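Local coordinates for hypothetical protein VC0802 (Vibrio cholerae, PDB 1ZVP), which is of unknown function but carries two ACT domains, a family that often binds small ligands such as amino acids, and has been proposed as a possible transport protein, at residues D[24-29]-D[50-55]; D[71-76]-D[112-117]. All blocks are in the same frame, centred on the assembly; numbering follows the deposited sequence.

Overall arrangement
Both contacts pair neighbouring antiparallel strands, and each belongs to a different sheet and a different ACT-family region. Contact 1 (24-29 with 50-55) lies in a three-stranded sheet, where 24-29 is the outermost strand within the chain; contact 2 (71-76 with 112-117) joins the two inner strands of a four-stranded sheet and sits closer to the centre of the chain. Both are largely buried. Their centres are about 15 Å apart, yet they meet through aromatic residues, F26 packing against F71 and F114. Polar chemistry differs: a water links threonines in contact 1, whereas a threonine meets a histidine directly in contact 2. Each also touches the second subunit.

Contact 1 of 2, residues D[24-29]-D[50-55]; sequences YVFCTV and GLTLVL
The ring of F26 receives V54 on one face: methyl CG2 stands 3.8 Å from the ring centroid, a CH-pi contact displaced toward the rim. The two residues belong to an antiparallel three-stranded sheet (24-29, 50-56, 43-47) of the first ACT-family region, with 24-29 its edge strand within this chain. F26 also makes edge-to-face contacts with F71 and F114 and packs on Y108 of the second subunit. A flat aromatic residue suits this place, since it meets a branched aliphatic neighbour and other rings together. The Y24 ring takes the carbonyl of L55 obliquely, with CD1 3.7 Å from L55 O.

Three hydrogen-bonded pairs, V25 with L55, C27 with L53 and V29 with L51, each use both N-H and C=O groups. The bond from V25 N to L55 O spans 2.8 Å, while at the far end of the pairing that from L51 N to V29 O is longer and more bent. G50 has a phi of 128°, a conformation that a side chain would crowd against the preceding carbonyl, so glycine suits the start of this strand.

The face carrying V25, C27, V29, L51, L53 and L55 is apolar. C27 SG meets L55 CD1 at 3.9 Å, and V29 CG2 lies 3.8 Å from L53 CD1, the side chains crossing at about a right angle. A60 of helix 57-61 touches V25 and L55.

On the other face, T28 and T52 combine a methyl with a hydroxyl, which suits the subunit boundary. T52 OG1 bonds to the backbone N of Y108 of the second subunit. T28 OG1 is anti to the backbone N (chi1 -164°), reaching a water that donates to T28 OG1 at 2.6 Å and G50 O at 2.9 Å, and accepts from T52 OG1 at 2.7 Å.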
loop_
_atom_site.group_PDB
_atom_site.type_symbol
_atom_site.label_atom_id
_atom_site.label_comp_id
_atom_site.label_asym_id
_atom_site.label_seq_id
_atom_site.Cartn_x
_atom_site.Cartn_y
_atom_site.Cartn_z
ATOM N N TYR D 24 -5.795 9.795 10.926
ATOM C CA TYR D 24 -5.773 8.349 10.952
ATOM C C TYR D 24 -4.590 7.854 11.746
ATOM O O TYR D 24 -3.610 8.571 11.899
ATOM C CB TYR D 24 -5.799 7.769 9.519
ATOM C CG TYR D 24 -7.137 8.010 8.840
ATOM C CD1 TYR D 24 -8.205 7.128 9.026
ATOM C CD2 TYR D 24 -7.343 9.142 8.047
ATOM C CE1 TYR D 24 -9.434 7.367 8.434
ATOM C CE2 TYR D 24 -8.567 9.388 7.450
ATOM C CZ TYR D 24 -9.606 8.497 7.646
ATOM O OH TYR D 24 -10.822 8.739 7.044
ATOM N N VAL D 25 -4.716 6.643 12.277
ATOM C CA VAL D 25 -3.658 6.002 13.037
ATOM C C VAL D 25 -3.550 4.543 12.619
ATOM O O VAL D 25 -4.534 3.941 12.194
ATOM C CB VAL D 25 -3.888 6.112 14.572
ATOM C CG1 VAL D 25 -3.918 7.563 15.010
ATOM C CG2 VAL D 25 -5.164 5.394 15.007
ATOM N N PHE D 26 -2.346 3.989 12.722
ATOM C CA PHE D 26 -2.121 2.574 12.450
ATOM C C PHE D 26 -2.045 1.817 13.762
ATOM O O PHE D 26 -1.437 2.287 14.718
ATOM C CB PHE D 26 -0.829 2.363 11.654
ATOM C CG PHE D 26 -0.978 2.572 10.165
ATOM C CD1 PHE D 26 -0.806 1.510 9.284
ATOM C CD2 PHE D 26 -1.271 3.835 9.641
ATOM C CE1 PHE D 26 -0.927 1.700 7.909
ATOM C CE2 PHE D 26 -1.401 4.032 8.269
ATOM C CZ PHE D 26 -1.226 2.966 7.403
ATOM N N CYS D 27 -2.676 0.648 13.803
ATOM C CA CYS D 27 -2.719 -0.172 15.004
ATOM C C CYS D 27 -2.520 -1.606 14.624
ATOM O O CYS D 27 -2.900 -2.025 13.529
ATOM C CB CYS D 27 -4.078 -0.082 15.698
ATOM S SG CYS D 27 -4.591 1.557 16.169
ATOM N N THR D 28 -1.935 -2.359 15.542
ATOM C CA THR D 28 -1.930 -3.798 15.449
ATOM C C THR D 28 -2.716 -4.321 16.656
ATOM O O THR D 28 -2.579 -3.808 17.771
ATOM C CB THR D 28 -0.491 -4.357 15.356
ATOM O OG1 THR D 28 -0.529 -5.714 14.904
ATOM C CG2 THR D 28 0.256 -4.258 16.689
ATOM N N VAL D 29 -3.581 -5.299 16.416
ATOM C CA VAL D 29 -4.403 -5.870 17.479
ATOM C C VAL D 29 -4.393 -7.400 17.438
ATOM O O VAL D 29 -3.865 -8.006 16.508
ATOM C CB VAL D 29 -5.870 -5.332 17.447
ATOM C CG1 VAL D 29 -5.929 -3.859 17.825
ATOM C CG2 VAL D 29 -6.521 -5.575 16.097
ATOM N N GLY D 50 -0.407 -10.310 13.520
ATOM C CA GLY D 50 -1.673 -9.752 14.013
ATOM C C GLY D 50 -2.396 -8.856 13.020
ATOM O O GLY D 50 -1.867 -8.534 11.956
ATOM N N LEU D 51 -3.609 -8.447 13.383
ATOM C CA LEU D 51 -4.466 -7.634 12.518
ATOM C C LEU D 51 -4.074 -6.173 12.576
ATOM O O LEU D 51 -4.074 -5.574 13.649
ATOM C CB LEU D 51 -5.924 -7.791 12.944
ATOM C CG LEU D 51 -7.049 -7.183 12.118
ATOM C CD1 LEU D 51 -7.259 -7.934 10.811
ATOM C CD2 LEU D 51 -8.310 -7.222 12.948
ATOM N N THR D 52 -3.721 -5.609 11.422
ATOM C CA THR D 52 -3.519 -4.158 11.290
ATOM C C THR D 52 -4.874 -3.493 11.083
ATOM O O THR D 52 -5.658 -3.923 10.232
ATOM C CB THR D 52 -2.573 -3.790 10.100
ATOM O OG1 THR D 52 -1.291 -4.408 10.270
ATOM C CG2 THR D 52 -2.386 -2.270 9.982
ATOM N N LEU D 53 -5.157 -2.462 11.877
ATOM C CA LEU D 53 -6.330 -1.628 11.656
ATOM C C LEU D 53 -5.872 -0.216 11.381
ATOM O O LEU D 53 -4.983 0.281 12.061
ATOM C CB LEU D 53 -7.270 -1.627 12.870
ATOM C CG LEU D 53 -7.863 -2.941 13.401
ATOM C CD1 LEU D 53 -8.588 -2.705 14.739
ATOM C CD2 LEU D 53 -8.791 -3.615 12.382
ATOM N N VAL D 54 -6.463 0.421 10.376
ATOM C CA VAL D 54 -6.265 1.851 10.151
ATOM C C VAL D 54 -7.582 2.520 10.506
ATOM O O VAL D 54 -8.617 2.220 9.928
ATOM C CB VAL D 54 -5.799 2.201 8.695
ATOM C CG1 VAL D 54 -5.419 3.664 8.590
ATOM C CG2 VAL D 54 -4.620 1.357 8.285
ATOM N N LEU D 55 -7.515 3.418 11.480
ATOM C CA LEU D 55 -8.683 3.941 12.162
ATOM C C LEU D 55 -8.568 5.433 12.311
ATOM O O LEU D 55 -7.462 5.956 12.414
ATOM C CB LEU D 55 -8.751 3.358 13.579
ATOM C CG LEU D 55 -8.963 1.863 13.785
ATOM C CD1 LEU D 55 -8.300 1.411 15.057
ATOM C CD2 LEU D 55 -10.442 1.581 13.833
HETATM O O HOH W 1 -0.525 -5.994 12.348
#

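Contact 2 of 2, residues D[71-76]-D[112-117]; sequences FSLITL and HIFVQK
T75 and H112 supply the polar side-chain link between the strands. Lying side by side, they bring T75 OG1 to the edge of the imidazole, in its plane and 3.0 Å from H112 ND1; either could be the donor. On the ring's other nitrogen, NE2 bonds to E47 of the second subunit, while F45 of that subunit stacks on the ring. Histidine fits here because one flat group serves two polar partners and an aromatic neighbour, and the two bonds should limit its rotation.

Backbone hydrogen bonds join S72 with V115 and I74 with I113 in both directions. The shortest runs 2.7 Å from I113 N to I74 O with an N-H...O angle of 166°. Between these pairs, F114 CA makes a CA-H...O contact with S72 O.

Contacts with aromatic rings centre on F114. With chi1 of L73 at 166°, its CG turns away from its own N, and CD1 comes over one face of the F114 ring, 4.0 Å from the centroid, in an off-centre CH-pi contact. The same methyl touches H112 CB at 3.6 Å. F71 CB approaches the F114 ring at its edge, and F71 CD1 comes within 3.4 Å of V115 O.

Aliphatic packing occupies the face bearing I74, I113 and V115. I74 CD1 meets V115 CG2 at 4.1 Å. The end of L76 swings in to I113, CD2 to CD1 3.5 Å, a tight approach made with a nearly eclipsed chi2 and so to be read with caution. The beta-branched I74, I113 and V115 suit the extended backbone, and their apolar ends suit the helix-covered face. Antiparallel strands with two helices, 87-96 and 120-127, packed on one face are characteristic of the ferredoxin-like βαββαβ fold of ACT domains.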
loop_
_atom_site.group_PDB
_atom_site.type_symbol
_atom_site.label_atom_id
_atom_site.label_comp_id
_atom_site.label_asym_id
_atom_site.label_seq_id
_atom_site.Cartn_x
_atom_site.Cartn_y
_atom_site.Cartn_z
ATOM N N PHE D 71 -1.876 10.539 11.023
ATOM C CA PHE D 71 -1.756 10.483 9.569
ATOM C C PHE D 71 -2.887 11.202 8.824
ATOM O O PHE D 71 -4.051 11.179 9.233
ATOM C CB PHE D 71 -1.685 9.034 9.109
ATOM C CG PHE D 71 -0.401 8.346 9.469
ATOM C CD1 PHE D 71 0.744 8.536 8.705
ATOM C CD2 PHE D 71 -0.339 7.493 10.563
ATOM C CE1 PHE D 71 1.930 7.898 9.029
ATOM C CE2 PHE D 71 0.849 6.847 10.895
ATOM C CZ PHE D 71 1.983 7.049 10.124
ATOM N N SER D 72 -2.522 11.853 7.726
ATOM C CA SER D 72 -3.492 12.394 6.794
ATOM C C SER D 72 -3.621 11.456 5.612
ATOM O O SER D 72 -2.680 10.747 5.276
ATOM C CB SER D 72 -3.062 13.768 6.323
ATOM O OG SER D 72 -3.096 14.671 7.402
ATOM N N LEU D 73 -4.794 11.442 4.998
ATOM C CA LEU D 73 -5.052 10.548 3.878
ATOM C C LEU D 73 -5.204 11.321 2.571
ATOM O O LEU D 73 -6.007 12.244 2.461
ATOM C CB LEU D 73 -6.271 9.666 4.145
ATOM C CG LEU D 73 -6.863 8.925 2.948
ATOM C CD1 LEU D 73 -5.919 7.858 2.422
ATOM C CD2 LEU D 73 -8.187 8.326 3.336
ATOM N N ILE D 74 -4.404 10.911 1.594
ATOM C CA ILE D 74 -4.378 11.496 0.268
ATOM C C ILE D 74 -4.718 10.403 -0.740
ATOM O O ILE D 74 -4.128 9.333 -0.733
ATOM C CB ILE D 74 -3.004 12.163 -0.027
ATOM C CG1 ILE D 74 -2.823 13.394 0.876
ATOM C CG2 ILE D 74 -2.875 12.531 -1.495
ATOM C CD1 ILE D 74 -1.398 13.885 1.024
ATOM N N THR D 75 -5.721 10.660 -1.569
ATOM C CA THR D 75 -6.041 9.761 -2.663
ATOM C C THR D 75 -5.505 10.341 -3.966
ATOM O O THR D 75 -5.522 11.551 -4.173
ATOM C CB THR D 75 -7.554 9.509 -2.760
ATOM O OG1 THR D 75 -7.998 8.868 -1.563
ATOM C CG2 THR D 75 -7.885 8.628 -3.950
ATOM N N LEU D 76 -5.011 9.468 -4.832
ATOM C CA LEU D 76 -4.566 9.866 -6.154
ATOM C C LEU D 76 -5.705 9.631 -7.117
ATOM O O LEU D 76 -6.149 8.502 -7.274
ATOM C CB LEU D 76 -3.350 9.039 -6.550
ATOM C CG LEU D 76 -1.971 9.487 -6.082
ATOM C CD1 LEU D 76 -1.973 10.533 -4.959
ATOM C CD2 LEU D 76 -1.191 8.254 -5.692
ATOM N N HIS D 112 -4.099 5.054 -2.150
ATOM C CA HIS D 112 -4.339 5.915 -1.006
ATOM C C HIS D 112 -3.057 5.991 -0.196
ATOM O O HIS D 112 -2.423 4.975 0.088
ATOM C CB HIS D 112 -5.493 5.364 -0.164
ATOM C CG HIS D 112 -6.701 4.998 -0.973
ATOM N ND1 HIS D 112 -7.662 5.919 -1.335
ATOM C CD2 HIS D 112 -7.090 3.819 -1.510
ATOM C CE1 HIS D 112 -8.596 5.319 -2.052
ATOM N NE2 HIS D 112 -8.272 4.045 -2.174
ATOM N N ILE D 113 -2.660 7.204 0.154
ATOM C CA ILE D 113 -1.380 7.415 0.793
ATOM C C ILE D 113 -1.611 8.042 2.153
ATOM O O ILE D 113 -2.305 9.047 2.263
ATOM C CB ILE D 113 -0.475 8.309 -0.084
ATOM C CG1 ILE D 113 -0.329 7.700 -1.478
ATOM C CG2 ILE D 113 0.900 8.498 0.544
ATOM C CD1 ILE D 113 0.094 8.694 -2.489
ATOM N N PHE D 114 -1.059 7.421 3.191
ATOM C CA PHE D 114 -1.056 8.003 4.535
ATOM C C PHE D 114 0.296 8.650 4.799
ATOM O O PHE D 114 1.320 7.980 4.832
ATOM C CB PHE D 114 -1.398 6.954 5.599
ATOM C CG PHE D 114 -2.788 6.411 5.481
ATOM C CD1 PHE D 114 -3.828 6.963 6.230
ATOM C CD2 PHE D 114 -3.070 5.361 4.599
ATOM C CE1 PHE D 114 -5.134 6.484 6.107
ATOM C CE2 PHE D 114 -4.371 4.857 4.475
ATOM C CZ PHE D 114 -5.411 5.418 5.233
ATOM N N VAL D 115 0.291 9.965 4.943
ATOM C CA VAL D 115 1.489 10.703 5.320
ATOM C C VAL D 115 1.285 11.300 6.715
ATOM O O VAL D 115 0.152 11.454 7.163
ATOM C CB VAL D 115 1.848 11.826 4.292
ATOM C CG1 VAL D 115 2.019 11.237 2.888
ATOM C CG2 VAL D 115 0.806 12.940 4.301
ATOM N N GLN D 116 2.379 11.615 7.404
ATOM C CA GLN D 116 2.317 12.327 8.675
ATOM C C GLN D 116 1.454 13.546 8.516
ATOM O O GLN D 116 1.558 14.250 7.512
ATOM C CB GLN D 116 3.704 12.764 9.109
ATOM C CG GLN D 116 4.575 11.641 9.606
ATOM C CD GLN D 116 6.016 12.080 9.786
ATOM O OE1 GLN D 116 6.896 11.260 10.047
ATOM N NE2 GLN D 116 6.267 13.379 9.644
ATOM N N LYS D 117 0.609 13.797 9.510
ATOM C CA LYS D 117 -0.365 14.874 9.450
ATOM C C LYS D 117 0.279 16.236 9.177
ATOM O O LYS D 117 -0.260 17.038 8.399
ATOM C CB LYS D 117 -1.198 14.913 10.732
ATOM C CG LYS D 117 -2.394 15.835 10.615
ATOM C CD LYS D 117 -2.955 16.231 11.952
ATOM C CE LYS D 117 -4.044 17.265 11.756
ATOM N NZ LYS D 117 -4.762 17.520 13.026
#